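Local coordinates for protein carbon monoxide dehydrogenase (Thermococcus sp. AM4, PDB 6T7J) that is a nickel-iron carbon monoxide dehydrogenase that probably oxidises CO to CO2 at its cluster C, captured here without nickel and with that cluster broken, at residues 97-102 with 340-345; 104-109 with 361-366; 90-95 with 559-564. All coordinates share one frame; numbering follows the deposited sequence.

Contact 1: residues 97-102 with 340-345. With MSK (Broken Fe4S4 cluster), chain F.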
loop_
_atom_site.group_PDB
_atom_site.type_symbol
_atom_site.label_atom_id
_atom_site.label_comp_id
_atom_site.label_asym_id
_atom_site.label_seq_id
_atom_site.Cartn_x
_atom_site.Cartn_y
_atom_site.Cartn_z
ATOM N N ALA A 97 -1.853 -6.436 -6.294
ATOM C CA ALA A 97 -2.172 -5.538 -7.395
ATOM C C ALA A 97 -1.000 -4.620 -7.710
ATOM O O ALA A 97 -0.722 -4.343 -8.880
ATOM C CB ALA A 97 -3.420 -4.722 -7.060
ATOM N N ALA A 98 -0.284 -4.160 -6.678
ATOM C CA ALA A 98 0.854 -3.271 -6.890
ATOM C C ALA A 98 1.998 -3.981 -7.603
ATOM O O ALA A 98 2.640 -3.402 -8.485
ATOM C CB ALA A 98 1.330 -2.707 -5.553
ATOM N N ALA A 99 2.282 -5.227 -7.220
ATOM C CA ALA A 99 3.324 -5.982 -7.907
ATOM C C ALA A 99 2.991 -6.141 -9.387
ATOM O O ALA A 99 3.824 -5.855 -10.266
ATOM C CB ALA A 99 3.506 -7.346 -7.242
ATOM N N HIS A 100 1.763 -6.583 -9.683
ATOM C CA HIS A 100 1.382 -6.753 -11.084
ATOM C C HIS A 100 1.379 -5.422 -11.828
ATOM O O HIS A 100 1.739 -5.368 -13.013
ATOM C CB HIS A 100 0.019 -7.435 -11.180
ATOM C CG HIS A 100 0.062 -8.902 -10.883
ATOM N ND1 HIS A 100 -0.991 -9.578 -10.305
ATOM C CD2 HIS A 100 1.038 -9.821 -11.077
ATOM C CE1 HIS A 100 -0.667 -10.850 -10.158
ATOM N NE2 HIS A 100 0.559 -11.024 -10.619
ATOM N N SER A 101 1.023 -4.336 -11.142
ATOM C CA SER A 101 0.968 -3.031 -11.785
ATOM C C SER A 101 2.359 -2.503 -12.107
ATOM O O SER A 101 2.561 -1.896 -13.160
ATOM C CB SER A 101 0.225 -2.042 -10.896
ATOM O OG SER A 101 0.583 -0.720 -11.251
ATOM N N ASP A 102 3.327 -2.709 -11.211
ATOM C CA ASP A 102 4.692 -2.274 -11.500
ATOM C C ASP A 102 5.300 -3.099 -12.630
ATOM O O ASP A 102 6.034 -2.565 -13.475
ATOM C CB ASP A 102 5.548 -2.361 -10.239
ATOM C CG ASP A 102 5.893 -0.991 -9.671
ATOM O OD1 ASP A 102 5.358 0.019 -10.178
ATOM O OD2 ASP A 102 6.701 -0.924 -8.720
ATOM N N ASP A 340 15.123 -10.425 -11.384
ATOM C CA ASP A 340 14.644 -9.047 -11.428
ATOM C C ASP A 340 13.861 -8.724 -10.159
ATOM O O ASP A 340 14.396 -8.069 -9.259
ATOM C CB ASP A 340 13.801 -8.787 -12.685
ATOM C CG ASP A 340 12.822 -9.906 -12.991
ATOM O OD1 ASP A 340 12.471 -10.669 -12.069
ATOM O OD2 ASP A 340 12.390 -10.011 -14.161
ATOM N N TYR A 341 12.611 -9.177 -10.056
ATOM C CA TYR A 341 11.851 -8.964 -8.831
ATOM C C TYR A 341 10.751 -10.012 -8.706
ATOM O O TYR A 341 10.480 -10.778 -9.634
ATOM C CB TYR A 341 11.266 -7.545 -8.762
ATOM C CG TYR A 341 10.583 -7.032 -10.015
ATOM C CD1 TYR A 341 9.592 -7.769 -10.653
ATOM C CD2 TYR A 341 10.909 -5.786 -10.538
ATOM C CE1 TYR A 341 8.962 -7.287 -11.788
ATOM C CE2 TYR A 341 10.285 -5.297 -11.669
ATOM C CZ TYR A 341 9.313 -6.051 -12.290
ATOM O OH TYR A 341 8.694 -5.562 -13.416
ATOM N N GLN A 342 10.133 -10.031 -7.519
ATOM C CA GLN A 342 8.977 -10.854 -7.165
ATOM C C GLN A 342 9.340 -12.322 -6.960
ATOM O O GLN A 342 9.819 -12.995 -7.879
ATOM C CB GLN A 342 7.868 -10.714 -8.211
ATOM C CG GLN A 342 7.190 -9.353 -8.191
ATOM C CD GLN A 342 6.225 -9.166 -9.340
ATOM O OE1 GLN A 342 5.619 -10.126 -9.816
ATOM N NE2 GLN A 342 6.079 -7.926 -9.796
ATOM N N CYS A 343 9.114 -12.807 -5.735
ATOM C CA CYS A 343 9.310 -14.207 -5.347
ATOM C C CYS A 343 10.762 -14.655 -5.498
ATOM O O CYS A 343 11.039 -15.845 -5.674
ATOM C CB CYS A 343 8.378 -15.142 -6.125
ATOM S SG CYS A 343 6.621 -14.718 -6.018
ATOM N N ILE A 344 11.698 -13.713 -5.423
ATOM C CA ILE A 344 13.119 -14.031 -5.332
ATOM C C ILE A 344 13.442 -14.169 -3.849
ATOM O O ILE A 344 13.582 -13.172 -3.139
ATOM C CB ILE A 344 13.992 -12.966 -5.997
ATOM C CG1 ILE A 344 13.448 -12.596 -7.379
ATOM C CG2 ILE A 344 15.434 -13.445 -6.075
ATOM C CD1 ILE A 344 13.425 -13.748 -8.358
ATOM N N MET A 345 13.549 -15.406 -3.377
ATOM C CA MET A 345 13.916 -15.655 -1.991
ATOM C C MET A 345 15.252 -14.988 -1.689
ATOM O O MET A 345 16.237 -15.261 -2.387
ATOM C CB MET A 345 14.025 -17.152 -1.714
ATOM C CG MET A 345 12.709 -17.904 -1.687
ATOM S SD MET A 345 12.958 -19.605 -1.135
ATOM C CE MET A 345 11.357 -20.326 -1.493
HETATM S S1 MSK F . 6.145 -16.939 -9.416
HETATM S S3 MSK F . 3.503 -15.665 -7.558
HETATM S S4 MSK F . 5.312 -18.301 -6.311
HETATM S S5 MSK F . 3.365 -18.469 -9.157
HETATM FE FE1 MSK F . 4.849 -15.538 -10.626
HETATM FE FE2 MSK F . 5.298 -18.864 -8.422
HETATM FE FE3 MSK F . 3.284 -17.783 -6.911
HETATM FE FE4 MSK F . 5.584 -16.402 -7.283
#
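The cluster C pocket is walled here by a loop at the C-terminal end of a Rossmann-like parallel sheet, and Q342 of that loop meets A99 of helix 81-115. The loop follows strand 336-339. The Q342 side chain carries most of the contact. CG lies beside the backbone N (chi1 -70°) and the chain is extended beyond it, so the flat amide is carried across to the helix. There NE2 lies 3.7 Å from A99 CB, and CD packs behind it at 3.9 Å from the same methyl. NE2 is also 3.1 Å from A99 O. The other amide atom, OE1, accepts a hydrogen bond from K559, a pocket residue, which is consistent with the modelled turn of the amide. One turn further along the helix the contact is looser. Y341 OH stands 4.0 Å from D102 O, and its hydrogen-bond partners include N270. The D102 carboxylate pairs with R105 and also bonds to H202 of the second subunit. All four touching residues are buried. The next residue after Q342, C343, faces the pocket, and its SG binds the iron FE4 of the broken cluster at 2.3 Å.

Contact 2: residues 104-109 with 361-366; sequences ARDVVE and TTEPKG
K365 reaches from a loop to D106 on helix 81-115, and E363 of the same loop completes a three-membered salt-bridge network. The close-packed part is small. K365 NZ donates to D106 OD2 at 3.3 Å, on the syn side of the carboxylate, and D106 OD1 is 3.6 Å from the same nitrogen. The lysine comes from the direction opposite to the aspartate. Its last two torsions both bend (chi3 and chi4 -68°), which turns NZ toward the E363 carboxylate, itself reaching toward the helix. The K365 NZ to E363 OE2 distance is modelled at 2.4 Å, and so short a value is doubtful in detail. The two carboxylates also lie close, with D106 OD2 3.7 Å from E363 OE2; the shared ammonium probably offsets their like charge. D106 OD2 has a further hydrogen bond to Y341. A type I turn from E363 to G366, closed by G366 N to E363 O at 3.0 Å, sets both loop side chains facing the helix.

Packing thins out away from the ammonium. K365 is buried and packs on E199 of the second subunit; D106 and E363 are partly exposed. E109 is looser, its OE2 6.5 Å from K365 NZ. Around the network, V107 turns to helices 212-242 and 271-281, V108 packs on helix 146-162, and the loop links strand 358-361 to strand 372-373 at the edge of the parallel sheet.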
loop_
_atom_site.group_PDB
_atom_site.type_symbol
_atom_site.label_atom_id
_atom_site.label_comp_id
_atom_site.label_asym_id
_atom_site.label_seq_id
_atom_site.Cartn_x
_atom_site.Cartn_y
_atom_site.Cartn_z
ATOM N N ALA A 104 3.522 -4.378 -15.135
ATOM C CA ALA A 104 2.903 -3.784 -16.314
ATOM C C ALA A 104 3.515 -2.429 -16.643
ATOM O O ALA A 104 3.660 -2.079 -17.816
ATOM C CB ALA A 104 1.398 -3.649 -16.102
ATOM N N ARG A 105 3.878 -1.652 -15.621
ATOM C CA ARG A 105 4.424 -0.317 -15.848
ATOM C C ARG A 105 5.784 -0.383 -16.524
ATOM O O ARG A 105 6.077 0.415 -17.422
ATOM C CB ARG A 105 4.523 0.440 -14.522
ATOM C CG ARG A 105 4.617 1.951 -14.665
ATOM C CD ARG A 105 5.131 2.593 -13.385
ATOM N NE ARG A 105 4.586 1.958 -12.188
ATOM C CZ ARG A 105 3.500 2.377 -11.546
ATOM N NH1 ARG A 105 3.076 1.737 -10.465
ATOM N NH2 ARG A 105 2.834 3.437 -11.982
ATOM N N ASP A 106 6.630 -1.326 -16.106
ATOM C CA ASP A 106 7.917 -1.498 -16.775
ATOM C C ASP A 106 7.727 -1.915 -18.232
ATOM O O ASP A 106 8.398 -1.385 -19.139
ATOM C CB ASP A 106 8.767 -2.520 -16.022
ATOM C CG ASP A 106 9.253 -1.993 -14.684
ATOM O OD1 ASP A 106 9.302 -0.756 -14.517
ATOM O OD2 ASP A 106 9.581 -2.813 -13.801
ATOM N N VAL A 107 6.807 -2.852 -18.485
ATOM C CA VAL A 107 6.606 -3.236 -19.882
ATOM C C VAL A 107 6.006 -2.080 -20.685
ATOM O O VAL A 107 6.316 -1.915 -21.871
ATOM C CB VAL A 107 5.749 -4.510 -19.999
ATOM C CG1 VAL A 107 5.721 -4.983 -21.446
ATOM C CG2 VAL A 107 6.308 -5.601 -19.104
ATOM N N VAL A 108 5.165 -1.253 -20.057
ATOM C CA VAL A 108 4.607 -0.085 -20.734
ATOM C C VAL A 108 5.712 0.898 -21.092
ATOM O O VAL A 108 5.708 1.490 -22.177
ATOM C CB VAL A 108 3.531 0.582 -19.857
ATOM C CG1 VAL A 108 3.299 2.025 -20.294
ATOM C CG2 VAL A 108 2.235 -0.196 -19.912
ATOM N N GLU A 109 6.663 1.100 -20.178
ATOM C CA GLU A 109 7.792 1.982 -20.458
ATOM C C GLU A 109 8.574 1.498 -21.674
ATOM O O GLU A 109 8.881 2.282 -22.583
ATOM C CB GLU A 109 8.702 2.074 -19.231
ATOM C CG GLU A 109 8.116 2.890 -18.085
ATOM C CD GLU A 109 8.814 2.631 -16.758
ATOM O OE1 GLU A 109 9.976 2.165 -16.771
ATOM O OE2 GLU A 109 8.199 2.893 -15.701
ATOM N N THR A 361 21.361 -9.497 -9.407
ATOM C CA THR A 361 20.185 -8.639 -9.438
ATOM C C THR A 361 20.356 -7.594 -10.534
ATOM O O THR A 361 21.465 -7.125 -10.804
ATOM C CB THR A 361 19.958 -7.955 -8.086
ATOM O OG1 THR A 361 21.181 -7.365 -7.627
ATOM C CG2 THR A 361 19.469 -8.958 -7.053
ATOM N N THR A 362 19.241 -7.238 -11.181
ATOM C CA THR A 362 19.285 -6.398 -12.372
ATOM C C THR A 362 18.296 -5.239 -12.377
ATOM O O THR A 362 18.344 -4.427 -13.306
ATOM C CB THR A 362 19.027 -7.237 -13.635
ATOM O OG1 THR A 362 17.681 -7.725 -13.612
ATOM C CG2 THR A 362 19.990 -8.418 -13.719
ATOM N N GLU A 363 17.405 -5.137 -11.394
ATOM C CA GLU A 363 16.371 -4.117 -11.402
ATOM C C GLU A 363 16.484 -3.237 -10.162
ATOM O O GLU A 363 16.776 -3.744 -9.073
ATOM C CB GLU A 363 14.975 -4.768 -11.467
ATOM C CG GLU A 363 13.818 -3.870 -11.052
ATOM C CD GLU A 363 13.244 -3.076 -12.210
ATOM O OE1 GLU A 363 13.330 -3.553 -13.362
ATOM O OE2 GLU A 363 12.709 -1.972 -11.965
ATOM N N PRO A 364 16.274 -1.924 -10.291
ATOM C CA PRO A 364 16.419 -1.037 -9.121
ATOM C C PRO A 364 15.427 -1.316 -8.002
ATOM O O PRO A 364 15.632 -0.833 -6.881
ATOM C CB PRO A 364 16.212 0.365 -9.713
ATOM C CG PRO A 364 15.454 0.133 -10.986
ATOM C CD PRO A 364 15.979 -1.166 -11.519
ATOM N N LYS A 365 14.362 -2.070 -8.261
ATOM C CA LYS A 365 13.394 -2.416 -7.231
ATOM C C LYS A 365 13.653 -3.785 -6.615
ATOM O O LYS A 365 12.936 -4.179 -5.689
ATOM C CB LYS A 365 11.972 -2.360 -7.802
ATOM C CG LYS A 365 11.548 -0.973 -8.261
ATOM C CD LYS A 365 10.103 -0.957 -8.718
ATOM C CE LYS A 365 9.914 -1.751 -10.001
ATOM N NZ LYS A 365 10.583 -1.107 -11.170
ATOM N N GLY A 366 14.656 -4.514 -7.097
ATOM C CA GLY A 366 14.956 -5.827 -6.564
ATOM C C GLY A 366 16.385 -5.970 -6.084
ATOM O O GLY A 366 17.214 -6.596 -6.750
#

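Contact 3: residues 90-95 with 559-564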
loop_
_atom_site.group_PDB
_atom_site.type_symbol
_atom_site.label_atom_id
_atom_site.label_comp_id
_atom_site.label_asym_id
_atom_site.label_seq_id
_atom_site.Cartn_x
_atom_site.Cartn_y
_atom_site.Cartn_z
ATOM N N LEU A 90 -7.226 -6.618 2.801
ATOM C CA LEU A 90 -7.197 -5.523 1.839
ATOM C C LEU A 90 -5.766 -5.125 1.509
ATOM O O LEU A 90 -5.446 -4.830 0.352
ATOM C CB LEU A 90 -7.974 -4.324 2.383
ATOM C CG LEU A 90 -8.140 -3.178 1.388
ATOM C CD1 LEU A 90 -8.700 -3.737 0.112
ATOM C CD2 LEU A 90 -9.045 -2.082 1.926
ATOM N N ARG A 91 -4.887 -5.114 2.512
ATOM C CA ARG A 91 -3.495 -4.768 2.237
ATOM C C ARG A 91 -2.796 -5.863 1.439
ATOM O O ARG A 91 -1.922 -5.566 0.614
ATOM C CB ARG A 91 -2.752 -4.474 3.539
ATOM C CG ARG A 91 -3.186 -3.166 4.183
ATOM C CD ARG A 91 -2.106 -2.560 5.058
ATOM N NE ARG A 91 -2.504 -1.241 5.543
ATOM C CZ ARG A 91 -1.880 -0.577 6.510
ATOM N NH1 ARG A 91 -0.819 -1.106 7.102
ATOM N NH2 ARG A 91 -2.322 0.619 6.885
ATOM N N MET A 92 -3.177 -7.125 1.648
ATOM C CA MET A 92 -2.658 -8.190 0.788
ATOM C C MET A 92 -3.061 -7.962 -0.668
ATOM O O MET A 92 -2.235 -8.078 -1.589
ATOM C CB MET A 92 -3.155 -9.552 1.274
ATOM C CG MET A 92 -2.670 -9.941 2.659
ATOM S SD MET A 92 -3.044 -11.659 3.060
ATOM C CE MET A 92 -1.499 -12.453 2.611
ATOM N N ILE A 93 -4.339 -7.644 -0.893
ATOM C CA ILE A 93 -4.809 -7.362 -2.250
ATOM C C ILE A 93 -4.057 -6.173 -2.837
ATOM O O ILE A 93 -3.665 -6.184 -4.012
ATOM C CB ILE A 93 -6.330 -7.119 -2.255
ATOM C CG1 ILE A 93 -7.083 -8.398 -1.889
ATOM C CG2 ILE A 93 -6.783 -6.604 -3.620
ATOM C CD1 ILE A 93 -8.565 -8.189 -1.703
ATOM N N ALA A 94 -3.858 -5.127 -2.029
ATOM C CA ALA A 94 -3.129 -3.950 -2.486
ATOM C C ALA A 94 -1.722 -4.313 -2.933
ATOM O O ALA A 94 -1.269 -3.867 -3.993
ATOM C CB ALA A 94 -3.083 -2.899 -1.377
ATOM N N ALA A 95 -1.020 -5.136 -2.149
ATOM C CA ALA A 95 0.356 -5.482 -2.495
ATOM C C ALA A 95 0.423 -6.335 -3.760
ATOM O O ALA A 95 1.309 -6.138 -4.602
ATOM C CB ALA A 95 1.027 -6.197 -1.325
ATOM N N LYS A 559 0.133 -11.449 -4.493
ATOM C CA LYS A 559 -0.316 -11.507 -5.880
ATOM C C LYS A 559 -1.381 -12.579 -6.068
ATOM O O LYS A 559 -2.362 -12.368 -6.789
ATOM C CB LYS A 559 0.871 -11.767 -6.806
ATOM C CG LYS A 559 1.571 -10.515 -7.296
ATOM C CD LYS A 559 2.794 -10.870 -8.126
ATOM C CE LYS A 559 3.812 -11.633 -7.302
ATOM N NZ LYS A 559 4.869 -12.249 -8.147
ATOM N N ALA A 560 -1.201 -13.738 -5.426
ATOM C CA ALA A 560 -2.202 -14.796 -5.517
ATOM C C ALA A 560 -3.520 -14.358 -4.897
ATOM O O ALA A 560 -4.596 -14.725 -5.385
ATOM C CB ALA A 560 -1.689 -16.068 -4.842
ATOM N N VAL A 561 -3.461 -13.567 -3.823
ATOM C CA VAL A 561 -4.687 -13.060 -3.214
ATOM C C VAL A 561 -5.410 -12.131 -4.177
ATOM O O VAL A 561 -6.632 -12.222 -4.353
ATOM C CB VAL A 561 -4.378 -12.362 -1.879
ATOM C CG1 VAL A 561 -5.664 -11.858 -1.237
ATOM C CG2 VAL A 561 -3.641 -13.309 -0.945
ATOM N N SER A 562 -4.668 -11.227 -4.825
ATOM C CA SER A 562 -5.290 -10.349 -5.814
ATOM C C SER A 562 -5.888 -11.150 -6.967
ATOM O O SER A 562 -6.993 -10.848 -7.438
ATOM C CB SER A 562 -4.272 -9.338 -6.342
ATOM O OG SER A 562 -4.860 -8.508 -7.328
ATOM N N ILE A 563 -5.170 -12.177 -7.431
ATOM C CA ILE A 563 -5.646 -12.984 -8.554
ATOM C C ILE A 563 -6.933 -13.710 -8.180
ATOM O O ILE A 563 -7.910 -13.707 -8.939
ATOM C CB ILE A 563 -4.558 -13.973 -9.008
ATOM C CG1 ILE A 563 -3.406 -13.233 -9.689
ATOM C CG2 ILE A 563 -5.144 -15.018 -9.943
ATOM C CD1 ILE A 563 -2.135 -14.047 -9.785
ATOM N N GLY A 564 -6.947 -14.356 -7.013
ATOM C CA GLY A 564 -8.151 -15.041 -6.576
ATOM C C GLY A 564 -9.316 -14.092 -6.389
ATOM O O GLY A 564 -10.458 -14.414 -6.735
#
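V561 of helix 558-569 packs against M92 and I93 of helix 81-115 where the two helices cross almost at right angles. The short axes pass 7.3 Å apart at 98°. V561 points its side chain at the other helix and is the main apolar link. Its CB lies 4.4 Å from M92 CB. From there the side chain forks. CG1, anti to the backbone N (chi1 -179°), reaches I93 CG1 at 3.8 Å and also stands 4.2 Å from M92 CB. CG2 turns to the thioether end of methionine, with M92 CE 4.2 Å away. The valine thus sits across both residues. The I93 side chain crosses it at about a right angle, so the two meet through single carbons and do not lie alongside each other.

On the next residue the backbones come closest. S562 CA is 4.7 Å from I93 CA, and S562 CB rests 4.0 Å from I93 O. The short serine side chain is consistent with so close an approach. Its hydroxyl is taken up by a hydrogen bond to D226 of helix 212-242. No hydrogen bond joins the two segments, so the contact is one of packing.

K559, at the start of the second segment, points away from 90-95 and touches the broken cluster. Helix 558-569 joins strands 548-552 and 574-576 of a parallel sheet. Helix 81-115 passes across it, with helix 193-203 packed on L90, R91 and A94.

Helix 81-115 supplies the first segment of every contact: 90-95 for contact 3, then 97-102 for contact 1, then 104-109 for contact 2. After several more helices the chain enters the first parallel sheet. Contact 1 closes a loop of 237 residues after strand 336-339. Contact 2 closes one of 251 residues after strand 358-361. These two loops cross. Contact 3 closes last, at helix 558-569 beside the second parallel sheet, and both other contacts nest inside its loop of 463 residues. One long helix is thereby tied to both sheets. Contact 1 touches each of the others, whereas contacts 2 and 3 stay about 10 Å apart at their nearest atoms.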